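Local atomic coordinates of citryl-spermidine/3,4-dihydroxybenzoyl-citryl-spermidine:spermidine ligase (Bacillus anthracis, PDB entry 3TO3), a protein that catalyses the ATP-dependent condensation of spermidine with citryl-spermidine intermediates in the biosynthesis of the siderophore petrobactin. Residues Val508-Phe513 with Tyr568-Thr573; Met498-Ile501 with Gln505-Val508; Ile36-Ile41 with Leu584-Pro589; Asp555-Glu558 with Leu562-Pro565. All blocks are in the same frame, centred on the assembly; numbering follows the deposited sequence.

Interaction 1: Val508-Phe513 with Tyr568-Thr573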
loop_
_atom_site.group_PDB
_atom_site.type_symbol
_atom_site.label_atom_id
_atom_site.label_comp_id
_atom_site.label_asym_id
_atom_site.label_seq_id
_atom_site.Cartn_x
_atom_site.Cartn_y
_atom_site.Cartn_z
ATOM N N VAL B 508 -29.617 -15.793 12.626
ATOM C CA VAL B 508 -30.809 -15.009 12.864
ATOM C C VAL B 508 -30.614 -13.856 13.907
ATOM O O VAL B 508 -30.925 -12.680 13.635
ATOM C CB VAL B 508 -32.009 -15.909 13.213
ATOM C CG1 VAL B 508 -33.188 -15.059 13.657
ATOM C CG2 VAL B 508 -32.397 -16.804 11.982
ATOM N N LEU B 509 -30.105 -14.200 15.088
ATOM C CA LEU B 509 -29.988 -13.242 16.172
ATOM C C LEU B 509 -28.951 -12.187 15.816
ATOM O O LEU B 509 -29.216 -10.989 15.937
ATOM C CB LEU B 509 -29.621 -13.919 17.505
ATOM C CG LEU B 509 -30.690 -14.890 18.001
ATOM C CD1 LEU B 509 -30.295 -15.405 19.396
ATOM C CD2 LEU B 509 -32.088 -14.252 18.004
ATOM N N ASP B 510 -27.785 -12.656 15.383
ATOM C CA ASP B 510 -26.618 -11.824 15.126
ATOM C C ASP B 510 -26.670 -11.080 13.795
ATOM O O ASP B 510 -26.440 -9.893 13.727
ATOM C CB ASP B 510 -25.370 -12.713 15.159
ATOM C CG ASP B 510 -24.144 -12.003 15.685
ATOM O OD1 ASP B 510 -24.285 -11.168 16.586
ATOM O OD2 ASP B 510 -23.026 -12.302 15.216
ATOM N N ALA B 511 -26.976 -11.767 12.719
ATOM C CA ALA B 511 -26.893 -11.094 11.442
ATOM C C ALA B 511 -28.195 -10.331 11.134
ATOM O O ALA B 511 -28.187 -9.109 10.949
ATOM C CB ALA B 511 -26.506 -12.040 10.344
ATOM N N LEU B 512 -29.301 -11.054 11.046
ATOM C CA LEU B 512 -30.588 -10.414 10.773
ATOM C C LEU B 512 -30.969 -9.310 11.775
ATOM O O LEU B 512 -31.398 -8.229 11.363
ATOM C CB LEU B 512 -31.710 -11.455 10.693
ATOM C CG LEU B 512 -33.088 -10.929 10.277
ATOM C CD1 LEU B 512 -33.110 -10.312 8.842
ATOM C CD2 LEU B 512 -34.128 -12.056 10.406
ATOM N N PHE B 513 -30.816 -9.587 13.070
ATOM C CA PHE B 513 -31.384 -8.734 14.125
ATOM C C PHE B 513 -30.377 -7.765 14.705
ATOM O O PHE B 513 -30.461 -6.589 14.445
ATOM C CB PHE B 513 -32.041 -9.565 15.232
ATOM C CG PHE B 513 -33.376 -10.149 14.829
ATOM C CD1 PHE B 513 -34.210 -9.462 13.971
ATOM C CD2 PHE B 513 -33.776 -11.383 15.283
ATOM C CE1 PHE B 513 -35.433 -9.979 13.588
ATOM C CE2 PHE B 513 -34.981 -11.911 14.896
ATOM C CZ PHE B 513 -35.818 -11.210 14.042
ATOM N N TYR B 568 -24.193 -15.716 21.958
ATOM C CA TYR B 568 -22.837 -15.268 21.652
ATOM C C TYR B 568 -22.797 -14.577 20.306
ATOM O O TYR B 568 -22.978 -15.201 19.280
ATOM C CB TYR B 568 -21.846 -16.445 21.683
ATOM C CG TYR B 568 -21.399 -16.815 23.084
ATOM C CD1 TYR B 568 -21.259 -15.837 24.058
ATOM C CD2 TYR B 568 -21.131 -18.139 23.446
ATOM C CE1 TYR B 568 -20.858 -16.146 25.359
ATOM C CE2 TYR B 568 -20.718 -18.463 24.756
ATOM C CZ TYR B 568 -20.593 -17.449 25.710
ATOM O OH TYR B 568 -20.196 -17.711 27.013
ATOM N N ALA B 569 -22.575 -13.271 20.345
ATOM C CA ALA B 569 -22.396 -12.427 19.168
ATOM C C ALA B 569 -20.902 -12.217 18.799
ATOM O O ALA B 569 -20.045 -12.099 19.662
ATOM C CB ALA B 569 -23.030 -11.104 19.427
ATOM N N GLU B 570 -20.623 -12.153 17.507
ATOM C CA GLU B 570 -19.303 -11.873 16.982
ATOM C C GLU B 570 -18.751 -10.595 17.555
ATOM O O GLU B 570 -19.455 -9.610 17.610
ATOM C CB GLU B 570 -19.388 -11.685 15.467
ATOM C CG GLU B 570 -19.607 -12.953 14.676
ATOM C CD GLU B 570 -18.461 -13.940 14.818
ATOM O OE1 GLU B 570 -17.285 -13.501 14.777
ATOM O OE2 GLU B 570 -18.733 -15.158 14.975
ATOM N N GLN B 571 -17.471 -10.583 17.902
ATOM C CA GLN B 571 -16.844 -9.327 18.233
ATOM C C GLN B 571 -16.049 -8.895 17.004
ATOM O O GLN B 571 -14.910 -9.310 16.811
ATOM C CB GLN B 571 -15.822 -9.580 19.347
ATOM C CG GLN B 571 -16.392 -10.143 20.626
ATOM C CD GLN B 571 -15.304 -10.458 21.632
ATOM O OE1 GLN B 571 -14.504 -11.382 21.439
ATOM N NE2 GLN B 571 -15.257 -9.684 22.714
ATOM N N LEU B 572 -16.584 -7.940 16.268
ATOM C CA LEU B 572 -16.010 -7.552 14.978
ATOM C C LEU B 572 -14.812 -6.615 15.109
ATOM O O LEU B 572 -13.826 -6.746 14.398
ATOM C CB LEU B 572 -17.084 -6.898 14.116
ATOM C CG LEU B 572 -18.326 -7.767 13.858
ATOM C CD1 LEU B 572 -19.474 -6.907 13.383
ATOM C CD2 LEU B 572 -18.036 -8.869 12.855
ATOM N N THR B 573 -14.916 -5.660 16.012
ATOM C CA THR B 573 -13.822 -4.757 16.276
ATOM C C THR B 573 -12.655 -5.498 16.930
ATOM O O THR B 573 -11.516 -5.298 16.549
ATOM C CB THR B 573 -14.315 -3.576 17.134
ATOM O OG1 THR B 573 -15.342 -2.872 16.406
ATOM C CG2 THR B 573 -13.190 -2.637 17.459
#
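Asp510 reaches from helix 502-528 to the edge of strand 566-570 and sets its carboxylate beside the backbone of Ala569 and Glu570. The two carboxylate oxygens have different neighbours. OD2 of Asp510 accepts the amide of Glu570, N to OD2 3.3 Å, in a bond that is nearly straight at 170° but weak for its length. The other oxygen, OD1 of Asp510, lies 3.1 Å from CB of Ala569; the short methyl of Ala569 leaves room for the carboxylate to lie close to the strand. The first torsion of Asp510, chi1 -147°, is displaced from a staggered value, and it carries the carboxylate across to the strand. Glu570 runs at about a right angle to Asp510. CG of Glu570 passes 3.5 Å from OD2 of Asp510, and the bend at chi2 beyond it turns the carboxylate off to a salt bridge with Arg575. The two acids thus keep their charged ends apart, Asp510 OD2 to Glu570 OE2 5.2 Å. The bound ATP lies about 12 Å from the Asp510 side chain. One weak N-H bond is modest payment for a buried carboxylate, and OD1 has no partner in the model, which would be expected to raise the pKa of Asp510.

Interaction 2: Met498-Ile501 with Gln505-Val508; sequences MDRI and QEMV
Arg500 and Glu506 meet end-on, their chains crossing at about a right angle, in a two-pronged salt bridge, the close part of this contact. NH2 of Arg500 gives a hydrogen bond to OE2 of Glu506 at 3.0 Å, and NH1 of Arg500 a weaker one to OE1 of Glu506 at 3.3 Å. OE2 lies almost in the guanidinium plane and is met on its syn side, yet the donor stands 30° out of the carboxylate plane, because the two flat groups are tilted against each other by 38°. Arginine suits the place because its long chain can fold back: CG sits between backbone N and carbonyl carbon, chi1 47°, and a further bend at chi3 brings the guanidinium round to the acid. Glu506 meets it with a chain extended beyond CG. The bridge ties the loop leading out of strand 497-498 to the first turns of helix 502-528, where a glutamate probably also gains a little from the helix dipole. Elsewhere the fit is slacker. Ile501 and Gln505 come together mainly through backbone, Ile501 O to Gln505 N being 3.7 Å, while the amide of Gln505 turns to the carbonyl of Gln561 and Ile501 rests on Tyr467 and Phe470. Arg500, by contrast, is exposed to solvent.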
loop_
_atom_site.group_PDB
_atom_site.type_symbol
_atom_site.label_atom_id
_atom_site.label_comp_id
_atom_site.label_asym_id
_atom_site.label_seq_id
_atom_site.Cartn_x
_atom_site.Cartn_y
_atom_site.Cartn_z
HETATM N N MSE B 498 -22.274 -26.050 8.309
HETATM C CA MSE B 498 -21.924 -26.052 9.718
HETATM C C MSE B 498 -22.373 -27.339 10.367
HETATM O O MSE B 498 -23.418 -27.885 10.024
HETATM C CB MSE B 498 -22.490 -24.817 10.421
HETATM C CG MSE B 498 -21.938 -23.488 9.850
HETATM SE SE MSE B 498 -19.980 -23.204 9.997
HETATM C CE MSE B 498 -19.675 -22.531 8.186
ATOM N N ASP B 499 -21.554 -27.837 11.280
ATOM C CA ASP B 499 -21.853 -29.084 11.969
ATOM C C ASP B 499 -22.706 -28.831 13.196
ATOM O O ASP B 499 -23.223 -29.773 13.794
ATOM C CB ASP B 499 -20.563 -29.801 12.376
ATOM C CG ASP B 499 -19.889 -29.155 13.576
ATOM O OD1 ASP B 499 -20.304 -28.041 13.964
ATOM O OD2 ASP B 499 -18.941 -29.764 14.123
ATOM N N ARG B 500 -22.833 -27.559 13.573
ATOM C CA ARG B 500 -23.591 -27.190 14.766
ATOM C C ARG B 500 -24.855 -26.414 14.422
ATOM O O ARG B 500 -24.853 -25.492 13.595
ATOM C CB ARG B 500 -22.714 -26.451 15.796
ATOM C CG ARG B 500 -21.859 -25.329 15.219
ATOM C CD ARG B 500 -20.743 -24.862 16.169
ATOM N NE ARG B 500 -21.209 -24.043 17.294
ATOM C CZ ARG B 500 -21.595 -22.764 17.205
ATOM N NH1 ARG B 500 -21.606 -22.126 16.033
ATOM N NH2 ARG B 500 -21.986 -22.117 18.297
ATOM N N ILE B 501 -25.943 -26.815 15.060
ATOM C CA ILE B 501 -27.238 -26.200 14.831
ATOM C C ILE B 501 -27.280 -24.739 15.312
ATOM O O ILE B 501 -28.114 -23.936 14.846
ATOM C CB ILE B 501 -28.321 -27.043 15.504
ATOM C CG1 ILE B 501 -29.718 -26.535 15.162
ATOM C CG2 ILE B 501 -28.104 -27.101 17.018
ATOM C CD1 ILE B 501 -30.767 -27.567 15.508
ATOM N N GLN B 505 -29.215 -20.372 14.696
ATOM C CA GLN B 505 -29.655 -19.394 15.662
ATOM C C GLN B 505 -28.777 -18.150 15.559
ATOM O O GLN B 505 -29.274 -17.037 15.511
ATOM C CB GLN B 505 -29.597 -19.984 17.052
ATOM C CG GLN B 505 -29.861 -19.016 18.162
ATOM C CD GLN B 505 -29.070 -19.420 19.375
ATOM O OE1 GLN B 505 -27.867 -19.641 19.278
ATOM N NE2 GLN B 505 -29.740 -19.575 20.508
ATOM N N GLU B 506 -27.467 -18.320 15.499
ATOM C CA GLU B 506 -26.631 -17.134 15.431
ATOM C C GLU B 506 -26.853 -16.286 14.173
ATOM O O GLU B 506 -26.822 -15.064 14.254
ATOM C CB GLU B 506 -25.172 -17.485 15.639
ATOM C CG GLU B 506 -24.901 -18.041 17.031
ATOM C CD GLU B 506 -23.636 -18.910 17.075
ATOM O OE1 GLU B 506 -23.006 -19.133 16.005
ATOM O OE2 GLU B 506 -23.278 -19.368 18.180
HETATM N N MSE B 507 -27.109 -16.902 13.021
HETATM C CA MSE B 507 -27.346 -16.110 11.816
HETATM C C MSE B 507 -28.616 -15.262 11.939
HETATM O O MSE B 507 -28.698 -14.140 11.417
HETATM C CB MSE B 507 -27.415 -16.976 10.559
HETATM C CG MSE B 507 -27.368 -16.167 9.250
HETATM SE SE MSE B 507 -25.570 -15.455 8.863
HETATM C CE MSE B 507 -24.805 -17.071 8.036
ATOM N N VAL B 508 -29.617 -15.793 12.626
ATOM C CA VAL B 508 -30.809 -15.009 12.864
ATOM C C VAL B 508 -30.614 -13.856 13.907
ATOM O O VAL B 508 -30.925 -12.680 13.635
ATOM C CB VAL B 508 -32.009 -15.909 13.213
ATOM C CG1 VAL B 508 -33.188 -15.059 13.657
ATOM C CG2 VAL B 508 -32.397 -16.804 11.982
#

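Interaction 3: Ile36-Ile41 with Leu584-Pro589; sequences IYEGII and LVHEVP
The imidazole of His586 stands edge-on over one face of the Tyr37 ring, a T-shaped pair with planes 85° apart and centroids separated by 4.8 Å. CE1 of His586 lies above the middle of the phenol ring. One face of the imidazole is taken by the backbone of Glu38, whose CA makes a CH-pi contact 4.0 Å from the ring centroid. Val588, two residues along strand 585-589, packs its CG1 methyl against the hydroxyl end of the phenol, 3.7 Å from CZ of Tyr37; a beta-branched valine suits a strand. Tyr37 reaches both residues because its ring leaves the backbone anti to N, chi1 -174°, and crosses the side chains of both at about a right angle. Its hydroxyl bonds to the carbonyl of Phe78. Helix 18-37 ends at this point in a Schellman motif, with Gly39 supplying the positive phi and its N bonded to Ile36 O at 3.0 Å. Glu38 directs its carboxylate away from the histidine to Tyr163 and to the amides of Thr573 and Lys574. No hydrogen bond joins the two segments. The CE1-H of His586, polarised between two nitrogens, is suited to the electron-rich tyrosine face, and any positive charge on His586 would probably strengthen that attraction.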
loop_
_atom_site.group_PDB
_atom_site.type_symbol
_atom_site.label_atom_id
_atom_site.label_comp_id
_atom_site.label_asym_id
_atom_site.label_seq_id
_atom_site.Cartn_x
_atom_site.Cartn_y
_atom_site.Cartn_z
ATOM N N ILE B 36 -16.486 -0.447 23.994
ATOM C CA ILE B 36 -17.170 -0.758 25.227
ATOM C C ILE B 36 -18.090 -1.967 25.043
ATOM O O ILE B 36 -18.042 -2.900 25.840
ATOM C CB ILE B 36 -17.982 0.409 25.736
ATOM C CG1 ILE B 36 -17.111 1.643 25.873
ATOM C CG2 ILE B 36 -18.653 0.079 27.089
ATOM C CD1 ILE B 36 -17.933 2.867 26.281
ATOM N N TYR B 37 -18.900 -1.965 23.986
ATOM C CA TYR B 37 -19.835 -3.065 23.762
ATOM C C TYR B 37 -19.123 -4.430 23.782
ATOM O O TYR B 37 -19.604 -5.358 24.384
ATOM C CB TYR B 37 -20.582 -2.911 22.427
ATOM C CG TYR B 37 -21.691 -3.941 22.176
ATOM C CD1 TYR B 37 -22.660 -4.227 23.157
ATOM C CD2 TYR B 37 -21.780 -4.609 20.965
ATOM C CE1 TYR B 37 -23.652 -5.148 22.931
ATOM C CE2 TYR B 37 -22.787 -5.519 20.720
ATOM C CZ TYR B 37 -23.715 -5.784 21.707
ATOM O OH TYR B 37 -24.708 -6.688 21.462
ATOM N N GLU B 38 -18.001 -4.558 23.096
ATOM C CA GLU B 38 -17.370 -5.873 22.952
ATOM C C GLU B 38 -16.465 -6.162 24.150
ATOM O O GLU B 38 -15.821 -7.189 24.206
ATOM C CB GLU B 38 -16.543 -5.933 21.658
ATOM C CG GLU B 38 -17.361 -5.759 20.420
ATOM C CD GLU B 38 -16.563 -5.857 19.108
ATOM O OE1 GLU B 38 -15.402 -6.353 19.100
ATOM O OE2 GLU B 38 -17.125 -5.426 18.066
ATOM N N GLY B 39 -16.382 -5.223 25.085
ATOM C CA GLY B 39 -15.562 -5.388 26.275
ATOM C C GLY B 39 -14.074 -5.270 26.009
ATOM O O GLY B 39 -13.288 -5.743 26.790
ATOM N N ILE B 40 -13.675 -4.670 24.895
ATOM C CA ILE B 40 -12.252 -4.488 24.633
ATOM C C ILE B 40 -11.660 -3.551 25.694
ATOM O O ILE B 40 -10.512 -3.710 26.100
ATOM C CB ILE B 40 -12.010 -3.938 23.213
ATOM C CG1 ILE B 40 -12.445 -4.980 22.184
ATOM C CG2 ILE B 40 -10.537 -3.560 22.999
ATOM C CD1 ILE B 40 -12.681 -4.423 20.819
ATOM N N ILE B 41 -12.453 -2.570 26.127
ATOM C CA ILE B 41 -12.113 -1.734 27.268
ATOM C C ILE B 41 -13.259 -1.829 28.293
ATOM O O ILE B 41 -14.429 -2.092 27.953
ATOM C CB ILE B 41 -11.931 -0.252 26.860
ATOM C CG1 ILE B 41 -13.216 0.240 26.198
ATOM C CG2 ILE B 41 -10.779 -0.087 25.901
ATOM C CD1 ILE B 41 -13.214 1.711 25.880
ATOM N N LEU B 584 -13.321 -14.240 20.101
ATOM C CA LEU B 584 -14.055 -13.532 19.030
ATOM C C LEU B 584 -15.567 -13.382 19.256
ATOM O O LEU B 584 -16.291 -12.871 18.412
ATOM C CB LEU B 584 -13.745 -14.051 17.634
ATOM C CG LEU B 584 -12.777 -13.093 16.931
ATOM C CD1 LEU B 584 -11.890 -12.331 17.936
ATOM C CD2 LEU B 584 -11.911 -13.845 15.903
ATOM N N VAL B 585 -16.044 -13.888 20.377
ATOM C CA VAL B 585 -17.456 -13.930 20.635
ATOM C C VAL B 585 -17.729 -13.299 22.007
ATOM O O VAL B 585 -16.895 -13.366 22.898
ATOM C CB VAL B 585 -17.860 -15.406 20.593
ATOM C CG1 VAL B 585 -18.388 -15.876 21.942
ATOM C CG2 VAL B 585 -18.794 -15.686 19.418
ATOM N N HIS B 586 -18.856 -12.631 22.182
ATOM C CA HIS B 586 -19.187 -12.172 23.530
ATOM C C HIS B 586 -20.677 -12.322 23.798
ATOM O O HIS B 586 -21.480 -12.316 22.874
ATOM C CB HIS B 586 -18.695 -10.747 23.821
ATOM C CG HIS B 586 -19.444 -9.671 23.086
ATOM N ND1 HIS B 586 -20.105 -8.648 23.733
ATOM C CD2 HIS B 586 -19.607 -9.442 21.763
ATOM C CE1 HIS B 586 -20.639 -7.837 22.835
ATOM N NE2 HIS B 586 -20.358 -8.303 21.634
ATOM N N GLU B 587 -21.029 -12.495 25.066
ATOM C CA GLU B 587 -22.378 -12.804 25.443
ATOM C C GLU B 587 -23.207 -11.542 25.580
ATOM O O GLU B 587 -22.799 -10.600 26.254
ATOM C CB GLU B 587 -22.382 -13.551 26.758
ATOM C CG GLU B 587 -23.751 -14.101 27.125
ATOM C CD GLU B 587 -23.797 -14.600 28.544
ATOM O OE1 GLU B 587 -22.816 -14.350 29.266
ATOM O OE2 GLU B 587 -24.803 -15.225 28.943
ATOM N N VAL B 588 -24.368 -11.531 24.934
ATOM C CA VAL B 588 -25.249 -10.365 24.936
ATOM C C VAL B 588 -26.678 -10.772 25.290
ATOM O O VAL B 588 -27.085 -11.894 25.031
ATOM C CB VAL B 588 -25.249 -9.663 23.567
ATOM C CG1 VAL B 588 -23.838 -9.195 23.200
ATOM C CG2 VAL B 588 -25.812 -10.584 22.490
ATOM N N PRO B 589 -27.444 -9.864 25.905
ATOM C CA PRO B 589 -28.814 -10.282 26.217
ATOM C C PRO B 589 -29.660 -10.297 24.941
ATOM O O PRO B 589 -29.375 -9.616 23.943
ATOM C CB PRO B 589 -29.290 -9.214 27.202
ATOM C CG PRO B 589 -28.576 -7.961 26.730
ATOM C CD PRO B 589 -27.206 -8.446 26.228
#

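Interaction 4: Asp555-Glu558 with Leu562-Pro565; sequences DRFE and LYTP
This is a local aromatic and apolar contact, supplemented by one water, between helix 554-560 and the loop that leaves it for strand 566-570. Phe557 is its centre. The edge of its ring is turned to the face of Tyr563 in an offset edge-to-face pair, with planes at 83° and centroids 5.7 Å apart. The offset moves the Phe557 edge from the ring centre toward the phenol end, where CZ of Phe557 lies 3.8 Å from CZ of Tyr563 and 3.5 Å from its OH. That hydroxyl lies in the plane of the Phe557 ring, at its edge, and it is hydrogen-bonded to Glu544 of helix 532-547, so the polar end of the tyrosine is satisfied while its ring packs. Phe557 carries its ring anti to the backbone N, chi1 174°, which directs it along the helix toward the loop. Leu562 meets the next rim atom, its CD1 3.9 Å from CE2 of Phe557; the same leucine packs on Val508 and Ile426, as befits a buried aliphatic residue. A water lying off one face of each ring, toward the rim, joins the two backbones, donating to Phe557 O at 3.2 Å and accepting from Leu562 N at 3.1 Å. It bridges the last turns of the helix and the first residues of the loop. Phenylalanine suits its place because a flat, apolar ring can offer its edge to Tyr563 while stacking on Phe547. Tyr563 rests on helices 532-547 and 591-600. The arrangement is that of a helix-to-strand connection folded back on its own helix, packed within the helical region of the FhuF-like part of this IucA/IucC-family synthetase.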
loop_
_atom_site.group_PDB
_atom_site.type_symbol
_atom_site.label_atom_id
_atom_site.label_comp_id
_atom_site.label_asym_id
_atom_site.label_seq_id
_atom_site.Cartn_x
_atom_site.Cartn_y
_atom_site.Cartn_z
ATOM N N ASP B 555 -41.193 -28.312 16.555
ATOM C CA ASP B 555 -40.061 -28.839 17.312
ATOM C C ASP B 555 -38.755 -28.351 16.718
ATOM O O ASP B 555 -37.753 -28.239 17.413
ATOM C CB ASP B 555 -40.110 -30.363 17.398
ATOM C CG ASP B 555 -41.113 -30.861 18.448
ATOM O OD1 ASP B 555 -41.364 -30.121 19.430
ATOM O OD2 ASP B 555 -41.644 -31.994 18.306
ATOM N N ARG B 556 -38.784 -28.058 15.426
ATOM C CA ARG B 556 -37.636 -27.505 14.722
ATOM C C ARG B 556 -37.430 -26.077 15.177
ATOM O O ARG B 556 -36.304 -25.662 15.442
ATOM C CB ARG B 556 -37.906 -27.481 13.225
ATOM C CG ARG B 556 -36.911 -28.223 12.354
ATOM C CD ARG B 556 -37.664 -28.713 11.132
ATOM N NE ARG B 556 -36.908 -29.621 10.288
ATOM C CZ ARG B 556 -36.160 -29.226 9.272
ATOM N NH1 ARG B 556 -36.062 -27.938 8.992
ATOM N NH2 ARG B 556 -35.512 -30.121 8.546
ATOM N N PHE B 557 -38.534 -25.331 15.234
ATOM C CA PHE B 557 -38.523 -23.953 15.673
ATOM C C PHE B 557 -38.033 -23.855 17.117
ATOM O O PHE B 557 -37.212 -23.002 17.450
ATOM C CB PHE B 557 -39.910 -23.308 15.504
ATOM C CG PHE B 557 -40.010 -21.899 16.077
ATOM C CD1 PHE B 557 -40.790 -21.643 17.205
ATOM C CD2 PHE B 557 -39.318 -20.837 15.490
ATOM C CE1 PHE B 557 -40.884 -20.355 17.738
ATOM C CE2 PHE B 557 -39.405 -19.542 16.026
ATOM C CZ PHE B 557 -40.186 -19.304 17.147
ATOM N N GLU B 558 -38.508 -24.749 17.967
ATOM C CA GLU B 558 -38.053 -24.734 19.333
ATOM C C GLU B 558 -36.561 -24.989 19.430
ATOM O O GLU B 558 -35.867 -24.274 20.151
ATOM C CB GLU B 558 -38.823 -25.742 20.177
ATOM C CG GLU B 558 -39.940 -25.099 20.968
ATOM C CD GLU B 558 -41.086 -26.057 21.272
ATOM O OE1 GLU B 558 -40.833 -27.289 21.377
ATOM O OE2 GLU B 558 -42.244 -25.573 21.397
ATOM N N LEU B 562 -34.629 -19.180 19.316
ATOM C CA LEU B 562 -34.558 -17.766 19.029
ATOM C C LEU B 562 -34.915 -16.923 20.241
ATOM O O LEU B 562 -34.671 -15.710 20.252
ATOM C CB LEU B 562 -35.519 -17.425 17.903
ATOM C CG LEU B 562 -35.197 -18.130 16.603
ATOM C CD1 LEU B 562 -36.093 -17.559 15.537
ATOM C CD2 LEU B 562 -33.744 -17.897 16.268
ATOM N N TYR B 563 -35.568 -17.552 21.216
ATOM C CA TYR B 563 -35.994 -16.879 22.455
ATOM C C TYR B 563 -35.001 -17.078 23.596
ATOM O O TYR B 563 -35.324 -16.779 24.760
ATOM C CB TYR B 563 -37.399 -17.310 22.891
ATOM C CG TYR B 563 -38.454 -17.092 21.830
ATOM C CD1 TYR B 563 -38.290 -16.119 20.857
ATOM C CD2 TYR B 563 -39.616 -17.851 21.810
ATOM C CE1 TYR B 563 -39.249 -15.905 19.882
ATOM C CE2 TYR B 563 -40.585 -17.645 20.849
ATOM C CZ TYR B 563 -40.401 -16.669 19.889
ATOM O OH TYR B 563 -41.363 -16.467 18.924
ATOM N N THR B 564 -33.847 -17.682 23.313
ATOM C CA THR B 564 -32.870 -17.883 24.397
ATOM C C THR B 564 -32.530 -16.534 25.051
ATOM O O THR B 564 -32.509 -15.477 24.383
ATOM C CB THR B 564 -31.575 -18.574 23.923
ATOM O OG1 THR B 564 -30.836 -19.044 25.057
ATOM C CG2 THR B 564 -30.715 -17.601 23.135
ATOM N N PRO B 565 -32.306 -16.560 26.367
ATOM C CA PRO B 565 -32.051 -15.357 27.170
ATOM C C PRO B 565 -30.797 -14.623 26.721
ATOM O O PRO B 565 -30.813 -13.400 26.598
ATOM C CB PRO B 565 -31.848 -15.911 28.581
ATOM C CG PRO B 565 -32.637 -17.215 28.585
ATOM C CD PRO B 565 -32.456 -17.770 27.190
HETATM O O HOH W 1 -37.322 -20.715 19.723
#

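Overall arrangement
Interaction 3 spans nearly the whole chain, and the other three fall within that span: 2 comes first, while 4 lies between the two segments of 1. Interactions 1 and 2 share Val508 and helix 502-528, their centres 11 Å apart. Interactions 1 and 3 are also 11 Å apart and use the two strands of one small antiparallel sheet, 566-570 and 585-589. Interaction 4, 12 Å from interaction 2, meets the same helix through Leu562 and Val508; it is 23 Å from interaction 3. Helix 502-528 is thus linked through the small sheet to the end of helix 18-37 of the N-terminal region, joining regions remote in sequence some 12 to 14 Å from the bound ATP.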